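Local coordinates for putative uncharacterized protein (Wolbachia pipientis, PDB 3F4S) that probably catalyses the formation of disulfide bonds in other proteins, as a DsbA-type oxidoreductase built on the thioredoxin fold, at residues S95-K100 / S136-D141; A39-I44 / D207-K212; D85-K90 / D116-Y121. The protein carries 1 engineered substitution. All coordinates share one frame; numbering follows the deposited sequence.

Contact 1: S95-K100 / S136-D141; sequences SHCYEK and SNLKQD
C97 and L138 mark the closest approach of two loop backbones, their CA atoms 8.1 Å apart. Segment 95-100 links helix 86-94 to helix 101-113 through a turn bonded from Y98 N to S95 O. Segment 136-141 leaves helix 127-135 by a Schellman motif in which N137, at positive phi, turns the chain before helix 140-147 starts. Side chains alone bridge the gap. L138, its CG anti to the backbone N (chi1 -172°), sends both methyls across: CD1 and CD2 each lie 3.9 Å from C97 SG, and CD2 continues to 3.7 Å from Y98 OH. The Y98 ring comes in with its hydroxyl end leading, and S136 OG meets it at the edge, near the ring plane, in a 2.7 Å hydrogen bond to Y98 OH. S136 OG is gripped further by the carbonyls of I132 and A133, while the Y98 ring also stacks with that of F107. The chemistry is therefore mixed: a hydroxyl pair ties the loop to the capped C-terminal end of helix 127-135, the leucine packs beside it, and the disulfide from C97 to C146, in the helix that follows, joins the same two regions covalently, a second bridge apart from the C51-C54 pair.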
ATOM      1  N   SER A  95      -9.506   1.872  -6.911  1.00 17.60           N
ATOM      2  CA  SER A  95      -9.239   2.394  -5.570  1.00 18.20           C
ATOM      3  C   SER A  95      -9.321   3.918  -5.533  1.00 19.83           C
ATOM      4  O   SER A  95      -9.573   4.506  -4.483  1.00 19.16           O
ATOM      5  CB  SER A  95      -7.879   1.917  -5.046  1.00 16.81           C
ATOM      6  OG  SER A  95      -6.819   2.632  -5.660  1.00 17.92           O
ATOM      7  N   HIS A  96      -9.125   4.556  -6.681  1.00 20.02           N
ATOM      8  CA  HIS A  96      -9.188   6.013  -6.743  1.00 22.59           C
ATOM      9  C   HIS A  96     -10.607   6.564  -6.671  1.00 23.34           C
ATOM     10  O   HIS A  96     -10.800   7.778  -6.575  1.00 26.32           O
ATOM     11  CB  HIS A  96      -8.465   6.507  -7.992  1.00 24.51           C
ATOM     12  CG  HIS A  96      -6.978   6.402  -7.891  1.00 32.52           C
ATOM     13  ND1 HIS A  96      -6.158   7.507  -7.792  1.00 38.87           N
ATOM     14  CD2 HIS A  96      -6.163   5.321  -7.837  1.00 32.85           C
ATOM     15  CE1 HIS A  96      -4.902   7.110  -7.701  1.00 39.58           C
ATOM     16  NE2 HIS A  96      -4.878   5.789  -7.720  1.00 37.73           N
ATOM     17  N   CYS A  97     -11.597   5.678  -6.717  1.00 22.44           N
ATOM     18  CA  CYS A  97     -12.990   6.059  -6.455  1.00 21.79           C
ATOM     19  C   CYS A  97     -13.251   6.248  -4.953  1.00 23.80           C
ATOM     20  O   CYS A  97     -14.347   6.630  -4.555  1.00 28.30           O
ATOM     21  CB  CYS A  97     -13.956   4.998  -7.007  1.00 25.65           C
ATOM     22  SG  CYS A  97     -14.834   5.419  -8.540  1.00 27.93           S
ATOM     23  N   TYR A  98     -12.249   5.951  -4.129  1.00 24.55           N
ATOM     24  CA  TYR A  98     -12.382   6.024  -2.671  1.00 24.19           C
ATOM     25  C   TYR A  98     -11.464   7.101  -2.096  1.00 27.51           C
ATOM     26  O   TYR A  98     -10.250   6.914  -1.998  1.00 30.29           O
ATOM     27  CB  TYR A  98     -12.105   4.654  -2.044  1.00 24.16           C
ATOM     28  CG  TYR A  98     -13.063   3.605  -2.553  1.00 23.35           C
ATOM     29  CD1 TYR A  98     -14.204   3.266  -1.837  1.00 24.44           C
ATOM     30  CD2 TYR A  98     -12.851   2.979  -3.771  1.00 23.42           C
ATOM     31  CE1 TYR A  98     -15.097   2.321  -2.321  1.00 24.24           C
ATOM     32  CE2 TYR A  98     -13.731   2.040  -4.256  1.00 20.73           C
ATOM     33  CZ  TYR A  98     -14.850   1.714  -3.532  1.00 21.42           C
ATOM     34  OH  TYR A  98     -15.719   0.769  -4.020  1.00 23.14           O
ATOM     35  N   GLU A  99     -12.055   8.229  -1.718  1.00 29.32           N
ATOM     36  CA  GLU A  99     -11.288   9.428  -1.381  1.00 32.97           C
ATOM     37  C   GLU A  99     -10.810   9.485   0.072  1.00 34.50           C
ATOM     38  O   GLU A  99      -9.649   9.809   0.331  1.00 37.89           O
ATOM     39  CB  GLU A  99     -12.091  10.689  -1.720  1.00 34.36           C
ATOM     40  N   LYS A 100     -11.703   9.185   1.013  1.00 32.78           N
ATOM     41  CA  LYS A 100     -11.373   9.258   2.434  1.00 34.41           C
ATOM     42  C   LYS A 100     -10.340   8.193   2.788  1.00 33.62           C
ATOM     43  O   LYS A 100     -10.367   7.095   2.239  1.00 32.33           O
ATOM     44  CB  LYS A 100     -12.631   9.080   3.293  1.00 34.82           C
ATOM     45  CG  LYS A 100     -13.686  10.161   3.106  1.00 37.08           C
ATOM     46  N   SER A 136     -19.931  -1.460  -1.328  1.00 19.89           N
ATOM     47  CA  SER A 136     -19.522  -0.151  -0.822  1.00 21.13           C
ATOM     48  C   SER A 136     -20.410   0.978  -1.341  1.00 22.75           C
ATOM     49  O   SER A 136     -20.080   2.153  -1.180  1.00 25.35           O
ATOM     50  CB  SER A 136     -18.056   0.133  -1.166  1.00 22.45           C
ATOM     51  OG  SER A 136     -17.865   0.164  -2.564  1.00 25.43           O
ATOM     52  N   ASN A 137     -21.542   0.621  -1.945  1.00 21.57           N
ATOM     53  CA  ASN A 137     -22.494   1.614  -2.435  1.00 21.33           C
ATOM     54  C   ASN A 137     -21.920   2.585  -3.469  1.00 24.97           C
ATOM     55  O   ASN A 137     -22.368   3.728  -3.573  1.00 29.20           O
ATOM     56  CB  ASN A 137     -23.109   2.382  -1.259  1.00 22.11           C
ATOM     57  CG  ASN A 137     -23.628   1.453  -0.187  1.00 20.69           C
ATOM     58  OD1 ASN A 137     -23.160   1.463   0.957  1.00 24.26           O
ATOM     59  ND2 ASN A 137     -24.569   0.612  -0.562  1.00 16.99           N
ATOM     60  N   LEU A 138     -20.927   2.123  -4.223  1.00 24.87           N
ATOM     61  CA  LEU A 138     -20.379   2.890  -5.330  1.00 25.64           C
ATOM     62  C   LEU A 138     -21.321   2.744  -6.520  1.00 27.33           C
ATOM     63  O   LEU A 138     -21.617   1.631  -6.951  1.00 30.21           O
ATOM     64  CB  LEU A 138     -18.977   2.378  -5.684  1.00 25.67           C
ATOM     65  CG  LEU A 138     -18.169   3.184  -6.705  1.00 27.52           C
ATOM     66  CD1 LEU A 138     -17.890   4.596  -6.193  1.00 27.88           C
ATOM     67  CD2 LEU A 138     -16.864   2.467  -7.043  1.00 25.96           C
ATOM     68  N   LYS A 139     -21.804   3.863  -7.047  1.00 29.22           N
ATOM     69  CA  LYS A 139     -22.758   3.803  -8.149  1.00 31.63           C
ATOM     70  C   LYS A 139     -22.096   3.335  -9.442  1.00 32.98           C
ATOM     71  O   LYS A 139     -20.895   3.531  -9.641  1.00 32.08           O
ATOM     72  CB  LYS A 139     -23.453   5.151  -8.349  1.00 32.73           C
ATOM     73  CG  LYS A 139     -24.591   5.392  -7.367  1.00 36.25           C
ATOM     74  CD  LYS A 139     -25.333   6.679  -7.665  1.00 39.86           C
ATOM     75  CE  LYS A 139     -26.103   6.604  -8.979  0.50 40.18           C
ATOM     76  NZ  LYS A 139     -27.022   7.773  -9.156  0.50 40.26           N
ATOM     77  N   GLN A 140     -22.878   2.720 -10.322  1.00 33.77           N
ATOM     78  CA  GLN A 140     -22.322   2.161 -11.550  1.00 34.25           C
ATOM     79  C   GLN A 140     -21.584   3.194 -12.405  1.00 33.88           C
ATOM     80  O   GLN A 140     -20.517   2.902 -12.947  1.00 33.47           O
ATOM     81  CB  GLN A 140     -23.397   1.450 -12.377  1.00 36.66           C
ATOM     82  CG  GLN A 140     -22.829   0.646 -13.538  0.50 35.92           C
ATOM     83  CD  GLN A 140     -21.816  -0.394 -13.085  0.50 36.15           C
ATOM     84  OE1 GLN A 140     -21.934  -0.964 -12.000  0.50 35.67           O
ATOM     85  NE2 GLN A 140     -20.816  -0.647 -13.918  0.50 37.68           N
ATOM     86  N   ASP A 141     -22.138   4.399 -12.528  1.00 33.82           N
ATOM     87  CA  ASP A 141     -21.479   5.417 -13.351  1.00 33.98           C
ATOM     88  C   ASP A 141     -20.105   5.808 -12.796  1.00 33.04           C
ATOM     89  O   ASP A 141     -19.153   6.004 -13.553  1.00 35.29           O
ATOM     90  CB  ASP A 141     -22.366   6.655 -13.581  1.00 35.10           C
ATOM     91  CG  ASP A 141     -22.865   7.290 -12.284  0.50 36.74           C
ATOM     92  OD1 ASP A 141     -22.525   6.803 -11.185  0.50 36.44           O
ATOM     93  OD2 ASP A 141     -23.612   8.292 -12.373  0.50 38.41           O
TER

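Contact 2: A39-I44 / D207-K212; sequences APILMI and DKLYGK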
ATOM      1  N   ALA A  39       3.516  11.177  12.455  1.00 35.83           N
ATOM      2  CA  ALA A  39       3.949  10.042  13.263  1.00 33.91           C
ATOM      3  C   ALA A  39       5.471   9.928  13.223  1.00 33.10           C
ATOM      4  O   ALA A  39       6.098  10.322  12.244  1.00 32.46           O
ATOM      5  CB  ALA A  39       3.295   8.753  12.773  1.00 32.96           C
ATOM      6  N   PRO A  40       6.073   9.402  14.302  1.00 32.99           N
ATOM      7  CA  PRO A  40       7.529   9.236  14.377  1.00 32.74           C
ATOM      8  C   PRO A  40       8.084   8.296  13.308  1.00 31.23           C
ATOM      9  O   PRO A  40       9.184   8.548  12.812  1.00 32.15           O
ATOM     10  CB  PRO A  40       7.746   8.630  15.768  1.00 33.15           C
ATOM     11  CG  PRO A  40       6.551   9.001  16.540  1.00 34.98           C
ATOM     12  CD  PRO A  40       5.411   9.089  15.579  1.00 33.29           C
ATOM     13  N   ILE A  41       7.345   7.240  12.959  1.00 29.65           N
ATOM     14  CA  ILE A  41       7.844   6.226  12.037  1.00 29.31           C
ATOM     15  C   ILE A  41       7.043   6.241  10.742  1.00 29.14           C
ATOM     16  O   ILE A  41       5.857   6.562  10.745  1.00 29.40           O
ATOM     17  CB  ILE A  41       7.785   4.812  12.669  1.00 27.77           C
ATOM     18  CG1 ILE A  41       8.581   4.791  13.979  1.00 29.14           C
ATOM     19  CG2 ILE A  41       8.289   3.740  11.693  1.00 27.55           C
ATOM     20  CD1 ILE A  41      10.015   5.276  13.833  1.00 30.81           C
ATOM     21  N   LEU A  42       7.705   5.898   9.640  1.00 27.67           N
ATOM     22  CA  LEU A  42       7.071   5.835   8.328  1.00 26.66           C
ATOM     23  C   LEU A  42       7.216   4.441   7.731  1.00 24.54           C
ATOM     24  O   LEU A  42       8.311   3.883   7.713  1.00 25.01           O
ATOM     25  CB  LEU A  42       7.718   6.846   7.380  1.00 27.27           C
ATOM     26  CG  LEU A  42       7.350   6.705   5.898  1.00 28.56           C
ATOM     27  CD1 LEU A  42       5.852   6.868   5.706  1.00 28.08           C
ATOM     28  CD2 LEU A  42       8.119   7.715   5.047  1.00 30.67           C
ATOM     29  N   MET A  43       6.115   3.886   7.234  1.00 22.62           N
ATOM     30  CA  MET A  43       6.158   2.654   6.453  1.00 22.67           C
ATOM     31  C   MET A  43       5.570   2.905   5.073  1.00 22.51           C
ATOM     32  O   MET A  43       4.441   3.380   4.950  1.00 23.39           O
ATOM     33  CB  MET A  43       5.384   1.519   7.131  1.00 23.39           C
ATOM     34  CG  MET A  43       5.118   0.325   6.201  1.00 22.49           C
ATOM     35  SD  MET A  43       4.155  -0.992   6.963  1.00 24.65           S
ATOM     36  CE  MET A  43       5.345  -1.649   8.124  1.00 27.44           C
ATOM     37  N   ILE A  44       6.346   2.593   4.040  1.00 21.61           N
ATOM     38  CA  ILE A  44       5.858   2.616   2.669  1.00 19.96           C
ATOM     39  C   ILE A  44       5.821   1.181   2.185  1.00 19.97           C
ATOM     40  O   ILE A  44       6.813   0.471   2.284  1.00 22.30           O
ATOM     41  CB  ILE A  44       6.785   3.441   1.750  1.00 20.95           C
ATOM     42  CG1 ILE A  44       6.799   4.908   2.193  1.00 23.35           C
ATOM     43  CG2 ILE A  44       6.355   3.316   0.279  1.00 23.33           C
ATOM     44  CD1 ILE A  44       7.897   5.744   1.541  1.00 24.27           C
ATOM     45  N   ASP A 207       9.586  -1.397  16.769  1.00 30.47           N
ATOM     46  CA  ASP A 207       9.893  -1.026  18.151  1.00 32.06           C
ATOM     47  C   ASP A 207      11.277  -0.398  18.277  1.00 33.45           C
ATOM     48  O   ASP A 207      11.443   0.628  18.936  1.00 34.54           O
ATOM     49  CB  ASP A 207       9.792  -2.235  19.078  1.00 32.61           C
ATOM     50  CG  ASP A 207       8.363  -2.597  19.409  1.00 34.48           C
ATOM     51  OD1 ASP A 207       7.446  -1.849  19.004  1.00 35.05           O
ATOM     52  OD2 ASP A 207       8.160  -3.629  20.082  1.00 35.90           O
ATOM     53  N   LYS A 208      12.268  -1.025  17.649  1.00 33.22           N
ATOM     54  CA  LYS A 208      13.648  -0.545  17.712  1.00 34.02           C
ATOM     55  C   LYS A 208      13.776   0.846  17.096  1.00 34.81           C
ATOM     56  O   LYS A 208      14.444   1.728  17.640  1.00 36.44           O
ATOM     57  CB  LYS A 208      14.579  -1.524  16.994  1.00 34.56           C
ATOM     58  N   LEU A 209      13.119   1.039  15.959  1.00 33.42           N
ATOM     59  CA  LEU A 209      13.165   2.310  15.252  1.00 34.35           C
ATOM     60  C   LEU A 209      12.423   3.385  16.047  1.00 34.27           C
ATOM     61  O   LEU A 209      12.887   4.523  16.162  1.00 33.30           O
ATOM     62  CB  LEU A 209      12.546   2.151  13.865  1.00 36.24           C
ATOM     63  CG  LEU A 209      13.137   2.938  12.694  1.00 40.71           C
ATOM     64  CD1 LEU A 209      14.639   2.738  12.584  1.00 40.19           C
ATOM     65  CD2 LEU A 209      12.447   2.519  11.404  1.00 41.64           C
ATOM     66  N   TYR A 210      11.273   3.013  16.603  1.00 33.42           N
ATOM     67  CA  TYR A 210      10.468   3.935  17.398  1.00 34.23           C
ATOM     68  C   TYR A 210      11.249   4.448  18.607  1.00 35.30           C
ATOM     69  O   TYR A 210      11.200   5.635  18.934  1.00 36.85           O
ATOM     70  CB  TYR A 210       9.178   3.248  17.849  1.00 34.58           C
ATOM     71  CG  TYR A 210       8.335   4.071  18.792  1.00 36.41           C
ATOM     72  CD1 TYR A 210       7.450   5.024  18.313  1.00 36.71           C
ATOM     73  CD2 TYR A 210       8.417   3.885  20.165  1.00 38.92           C
ATOM     74  CE1 TYR A 210       6.674   5.776  19.174  1.00 38.30           C
ATOM     75  CE2 TYR A 210       7.646   4.629  21.034  1.00 40.32           C
ATOM     76  CZ  TYR A 210       6.776   5.572  20.532  1.00 40.08           C
ATOM     77  OH  TYR A 210       6.004   6.311  21.396  1.00 42.42           O
ATOM     78  N   GLY A 211      11.969   3.547  19.270  1.00 35.32           N
ATOM     79  CA  GLY A 211      12.806   3.920  20.395  1.00 37.84           C
ATOM     80  C   GLY A 211      13.836   4.963  20.012  1.00 39.88           C
ATOM     81  O   GLY A 211      14.009   5.968  20.708  1.00 40.57           O
ATOM     82  N   LYS A 212      14.530   4.723  18.904  1.00 38.60           N
ATOM     83  CA  LYS A 212      15.508   5.677  18.398  1.00 38.21           C
ATOM     84  C   LYS A 212      14.825   6.985  18.023  1.00 39.24           C
ATOM     85  O   LYS A 212      15.373   8.061  18.244  1.00 40.71           O
ATOM     86  CB  LYS A 212      16.249   5.100  17.188  1.00 37.58           C
ATOM     87  CG  LYS A 212      17.105   3.886  17.509  1.00 37.99           C
ATOM     88  CD  LYS A 212      17.763   3.327  16.261  0.50 36.61           C
ATOM     89  CE  LYS A 212      18.481   2.017  16.557  0.50 36.52           C
TER
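I41 and Y210 bring strand and helix together, their CA atoms 6.4 Å apart, and I41 is turned so that its end meets the helix backbone. Its CG1 branch stands anti to the carbonyl carbon (chi1 -57°) and bends again at chi2 (-54°), which carries CD1 onto the main chain rather than onto a side-chain tip. There CD1 rests 3.8 Å from L209 O and equally 3.8 Å from Y210 N, so the methyl lies against the peptide link between these two residues. L209 closes in from its own side, with CB 4.0 Å from I41 CD1. On the other flank of that link Y210 leaves the helix with CG anti to the backbone N (chi1 174°). I41 CG1 lies near the plane of its ring, at the root of the side chain, 4.2 Å from Y210 CB. Farther out, P40 and Y210 run side by side and point the same way; P40 CG reaches Y210 CE1 at 4.2 Å, obliquely to the ring. Between the two segments the contact is apolar. K74 makes a cation-pi contact with the same tyrosine, and the strand's polar backbone is engaged within the sheet, I41 bonding to K74 and L76 and L42 to K178. I177, from the antiparallel neighbour strand 174-179, meets both I41 and L209, while farther along the helix A213 touches I41 and F202 meets M43. Helix 199-216 thus lies over one face of the central sheet at the N-terminal end of strand 41-47, the middle strand of the sheet, the packing of a C-terminal helix on the sheet that marks the thioredoxin fold.

Contact 3: D85-K90 / D116-Y121; sequences DYRGLK and DSWNYY
The aliphatic chain of R87 runs over the W118 face and ends in a cation-pi pair at the capped start of helix 86-94, within the helical part of this DsbA-like protein. The arginine crosses the indole from its six-membered to its five-membered ring, all over one face. Its CB sits 3.7 Å from the centroid of the six-membered ring, a CH-pi contact, and CD comes to 3.6 Å from W118 CE3. With CG anti to the carbonyl carbon and a bend at chi3 (-60°), the chain then brings CZ to 5.0 Å from the centroid of the five-membered ring. The guanidinium stands nearly upright on the indole, the planes 79° apart, turning its edge to W118. NE, buried against the ring with no polar partner in the model, lies 3.7 Å from W118 CG. R87 has two modelled conformers, and the contacts of its end belong to one of them. In it NH2 gives a hydrogen bond to a water at 3.0 Å, and the water donates to Y120 OH, which also bonds to I115 O. D85 OD2 is 3.3 Å from R87 NH2 but well out of the guanidinium plane, so only charge links them; that oxygen also bonds to T50 OG1. D85 OD1 caps the helix by accepting from G88 N at 2.7 Å (N-H...O 153°). W118 in turn packs on L128 and L129 of helix 127-135. An N-capped helix start is thus packed through arginine cation-pi and CH-pi contacts on a tryptophan face, joining it to the loop between helices 101-113 and 127-135 in the helical part of a DsbA-like fold.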
ATOM      1  N   ASP A  85      -0.914  -7.340 -13.355  1.00 15.05           N
ATOM      2  CA  ASP A  85      -1.829  -7.991 -14.285  1.00 17.11           C
ATOM      3  C   ASP A  85      -3.061  -7.123 -14.508  1.00 15.49           C
ATOM      4  O   ASP A  85      -3.197  -6.042 -13.910  1.00 15.02           O
ATOM      5  CB  ASP A  85      -2.223  -9.367 -13.748  1.00 16.90           C
ATOM      6  CG  ASP A  85      -2.730  -9.298 -12.326  1.00 19.97           C
ATOM      7  OD1 ASP A  85      -3.571  -8.444 -12.052  1.00 22.56           O
ATOM      8  OD2 ASP A  85      -2.288 -10.083 -11.473  1.00 24.48           O
ATOM      9  N   TYR A  86      -3.964  -7.599 -15.361  1.00 15.13           N
ATOM     10  CA  TYR A  86      -5.133  -6.815 -15.739  1.00 16.44           C
ATOM     11  C   TYR A  86      -6.041  -6.524 -14.539  1.00 15.72           C
ATOM     12  O   TYR A  86      -6.404  -5.361 -14.293  1.00 16.83           O
ATOM     13  CB  TYR A  86      -5.901  -7.516 -16.859  1.00 16.73           C
ATOM     14  CG  TYR A  86      -7.145  -6.796 -17.302  1.00 16.98           C
ATOM     15  CD1 TYR A  86      -7.099  -5.817 -18.303  1.00 17.64           C
ATOM     16  CD2 TYR A  86      -8.375  -7.099 -16.737  1.00 17.55           C
ATOM     17  CE1 TYR A  86      -8.262  -5.163 -18.728  1.00 19.79           C
ATOM     18  CE2 TYR A  86      -9.541  -6.451 -17.144  1.00 19.58           C
ATOM     19  CZ  TYR A  86      -9.479  -5.486 -18.132  1.00 20.36           C
ATOM     20  OH  TYR A  86     -10.643  -4.865 -18.523  1.00 21.73           O
ATOM     21  N   ARG A  87      -6.399  -7.575 -13.801  0.50 15.81           N
ATOM     22  CA  ARG A  87      -7.268  -7.459 -12.626  0.50 17.97           C
ATOM     23  C   ARG A  87      -6.700  -6.473 -11.625  0.50 16.62           C
ATOM     24  O   ARG A  87      -7.420  -5.615 -11.092  0.50 17.31           O
ATOM     25  CB  ARG A  87      -7.406  -8.812 -11.913  0.50 21.67           C
ATOM     26  CG  ARG A  87      -7.580  -9.994 -12.821  0.50 24.11           C
ATOM     27  CD  ARG A  87      -7.771 -11.295 -12.053  0.50 22.30           C
ATOM     28  NE  ARG A  87      -6.662 -11.661 -11.171  0.50 21.04           N
ATOM     29  CZ  ARG A  87      -5.446 -12.011 -11.581  0.50 20.68           C
ATOM     30  NH1 ARG A  87      -5.143 -12.006 -12.873  0.50 18.34           N
ATOM     31  NH2 ARG A  87      -4.520 -12.347 -10.694  0.50 22.28           N
ATOM     32  N   GLY A  88      -5.406  -6.621 -11.356  1.00 17.06           N
ATOM     33  CA  GLY A  88      -4.738  -5.829 -10.343  1.00 17.88           C
ATOM     34  C   GLY A  88      -4.633  -4.373 -10.729  1.00 15.99           C
ATOM     35  O   GLY A  88      -4.756  -3.485  -9.884  1.00 15.90           O
ATOM     36  N   LEU A  89      -4.388  -4.123 -12.010  1.00 15.05           N
ATOM     37  CA  LEU A  89      -4.293  -2.754 -12.481  1.00 15.74           C
ATOM     38  C   LEU A  89      -5.674  -2.096 -12.449  1.00 16.42           C
ATOM     39  O   LEU A  89      -5.815  -0.951 -12.016  1.00 18.33           O
ATOM     40  CB  LEU A  89      -3.674  -2.701 -13.880  1.00 17.14           C
ATOM     41  CG  LEU A  89      -3.549  -1.318 -14.519  1.00 17.56           C
ATOM     42  CD1 LEU A  89      -2.912  -0.309 -13.576  1.00 17.87           C
ATOM     43  CD2 LEU A  89      -2.752  -1.438 -15.799  1.00 18.46           C
ATOM     44  N   LYS A  90      -6.693  -2.823 -12.891  1.00 14.52           N
ATOM     45  CA  LYS A  90      -8.062  -2.306 -12.827  1.00 14.58           C
ATOM     46  C   LYS A  90      -8.489  -2.067 -11.373  1.00 15.98           C
ATOM     47  O   LYS A  90      -9.158  -1.074 -11.069  1.00 16.84           O
ATOM     48  CB  LYS A  90      -9.039  -3.250 -13.540  1.00 16.87           C
ATOM     49  CG  LYS A  90      -8.908  -3.236 -15.060  1.00 17.20           C
ATOM     50  CD  LYS A  90      -9.525  -1.982 -15.650  1.00 18.97           C
ATOM     51  CE  LYS A  90      -9.131  -1.808 -17.108  1.00 23.06           C
ATOM     52  NZ  LYS A  90      -9.929  -0.750 -17.803  1.00 25.99           N
ATOM     53  N   ASP A 116      -9.389 -15.169  -3.453  1.00 15.97           N
ATOM     54  CA  ASP A 116      -9.897 -16.459  -3.952  1.00 14.77           C
ATOM     55  C   ASP A 116     -11.069 -16.308  -4.928  1.00 15.08           C
ATOM     56  O   ASP A 116     -11.474 -17.282  -5.577  1.00 18.05           O
ATOM     57  CB  ASP A 116     -10.364 -17.373  -2.810  1.00 16.70           C
ATOM     58  CG  ASP A 116      -9.226 -17.896  -1.945  1.00 19.00           C
ATOM     59  OD1 ASP A 116      -8.050 -17.527  -2.151  1.00 18.27           O
ATOM     60  OD2 ASP A 116      -9.533 -18.684  -1.028  1.00 24.52           O
ATOM     61  N   SER A 117     -11.630 -15.104  -5.016  1.00 15.17           N
ATOM     62  CA  SER A 117     -12.863 -14.908  -5.773  1.00 16.79           C
ATOM     63  C   SER A 117     -12.693 -14.343  -7.185  1.00 17.27           C
ATOM     64  O   SER A 117     -13.681 -14.185  -7.904  1.00 17.24           O
ATOM     65  CB  SER A 117     -13.847 -14.040  -4.988  1.00 16.99           C
ATOM     66  OG  SER A 117     -14.295 -14.700  -3.824  1.00 20.40           O
ATOM     67  N   TRP A 118     -11.463 -14.016  -7.580  1.00 16.62           N
ATOM     68  CA  TRP A 118     -11.218 -13.647  -8.969  1.00 14.86           C
ATOM     69  C   TRP A 118     -11.585 -14.826  -9.869  1.00 16.31           C
ATOM     70  O   TRP A 118     -11.698 -15.970  -9.406  1.00 17.16           O
ATOM     71  CB  TRP A 118      -9.742 -13.309  -9.197  1.00 14.34           C
ATOM     72  CG  TRP A 118      -9.272 -12.043  -8.575  1.00 13.78           C
ATOM     73  CD1 TRP A 118      -8.395 -11.919  -7.527  1.00 17.26           C
ATOM     74  CD2 TRP A 118      -9.608 -10.712  -8.979  1.00 14.22           C
ATOM     75  NE1 TRP A 118      -8.187 -10.596  -7.243  1.00 16.17           N
ATOM     76  CE2 TRP A 118      -8.910  -9.829  -8.122  1.00 14.82           C
ATOM     77  CE3 TRP A 118     -10.442 -10.177  -9.968  1.00 15.76           C
ATOM     78  CZ2 TRP A 118      -9.015  -8.440  -8.229  1.00 15.97           C
ATOM     79  CZ3 TRP A 118     -10.543  -8.790 -10.073  1.00 17.29           C
ATOM     80  CH2 TRP A 118      -9.828  -7.940  -9.210  1.00 16.44           C
ATOM     81  N   ASN A 119     -11.754 -14.546 -11.155  1.00 15.65           N
ATOM     82  CA  ASN A 119     -11.913 -15.590 -12.162  1.00 16.03           C
ATOM     83  C   ASN A 119     -10.537 -15.942 -12.711  1.00 18.07           C
ATOM     84  O   ASN A 119      -9.941 -15.159 -13.455  1.00 18.25           O
ATOM     85  CB  ASN A 119     -12.834 -15.102 -13.287  1.00 17.34           C
ATOM     86  CG  ASN A 119     -13.188 -16.196 -14.284  1.00 18.51           C
ATOM     87  OD1 ASN A 119     -12.469 -17.185 -14.435  1.00 19.06           O
ATOM     88  ND2 ASN A 119     -14.311 -16.018 -14.970  1.00 18.20           N
ATOM     89  N   TYR A 120     -10.017 -17.106 -12.331  1.00 16.53           N
ATOM     90  CA  TYR A 120      -8.657 -17.483 -12.727  1.00 17.27           C
ATOM     91  C   TYR A 120      -8.564 -18.064 -14.140  1.00 17.30           C
ATOM     92  O   TYR A 120      -7.472 -18.357 -14.642  1.00 17.91           O
ATOM     93  CB  TYR A 120      -8.014 -18.386 -11.656  1.00 17.34           C
ATOM     94  CG  TYR A 120      -7.668 -17.561 -10.440  1.00 15.43           C
ATOM     95  CD1 TYR A 120      -6.449 -16.891 -10.363  1.00 14.79           C
ATOM     96  CD2 TYR A 120      -8.578 -17.392  -9.402  1.00 15.77           C
ATOM     97  CE1 TYR A 120      -6.131 -16.094  -9.269  1.00 15.06           C
ATOM     98  CE2 TYR A 120      -8.276 -16.590  -8.310  1.00 16.82           C
ATOM     99  CZ  TYR A 120      -7.043 -15.954  -8.246  1.00 15.18           C
ATOM    100  OH  TYR A 120      -6.720 -15.156  -7.170  1.00 15.87           O
ATOM    101  N   TYR A 121      -9.710 -18.199 -14.796  1.00 17.29           N
ATOM    102  CA  TYR A 121      -9.722 -18.650 -16.180  1.00 18.81           C
ATOM    103  C   TYR A 121      -9.865 -17.469 -17.139  1.00 19.99           C
ATOM    104  O   TYR A 121      -9.073 -17.317 -18.076  1.00 22.58           O
ATOM    105  CB  TYR A 121     -10.836 -19.664 -16.389  1.00 19.19           C
ATOM    106  CG  TYR A 121     -10.972 -20.142 -17.808  1.00 21.90           C
ATOM    107  CD1 TYR A 121      -9.996 -20.940 -18.384  1.00 23.97           C
ATOM    108  CD2 TYR A 121     -12.082 -19.804 -18.569  1.00 26.36           C
ATOM    109  CE1 TYR A 121     -10.121 -21.389 -19.687  1.00 29.03           C
ATOM    110  CE2 TYR A 121     -12.216 -20.251 -19.871  1.00 29.28           C
ATOM    111  CZ  TYR A 121     -11.229 -21.040 -20.426  1.00 31.30           C
ATOM    112  OH  TYR A 121     -11.351 -21.491 -21.720  1.00 37.32           O
TER
HETATM  113  O   HOH W   1      -4.778 -13.294  -7.831  1.00 20.45           O

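Overall arrangement
Along the chain the segments run 39-44, 85-90, 95-100, 116-121, 136-141 and 207-212, so contact 2 encloses the other two, whose segments alternate. Contacts 1 and 3 lie 19 Å apart between centres and about 5 Å at their nearest atoms. Both belong to the helical region between strands 75-81 and 174-179: contact 3 holds the start of helix 86-94 and the loop before helix 127-135, contact 1 the loops following these two helices. Contact 2 sits across the chain's centre, 32 Å from contact 1 and 34 Å from contact 3, where helix 199-216 packs on the sheet. Two contacts therefore tie the inserted helices together, and one packs the C-terminal helix on the sheet of the thioredoxin fold, the division familiar from DsbA proteins.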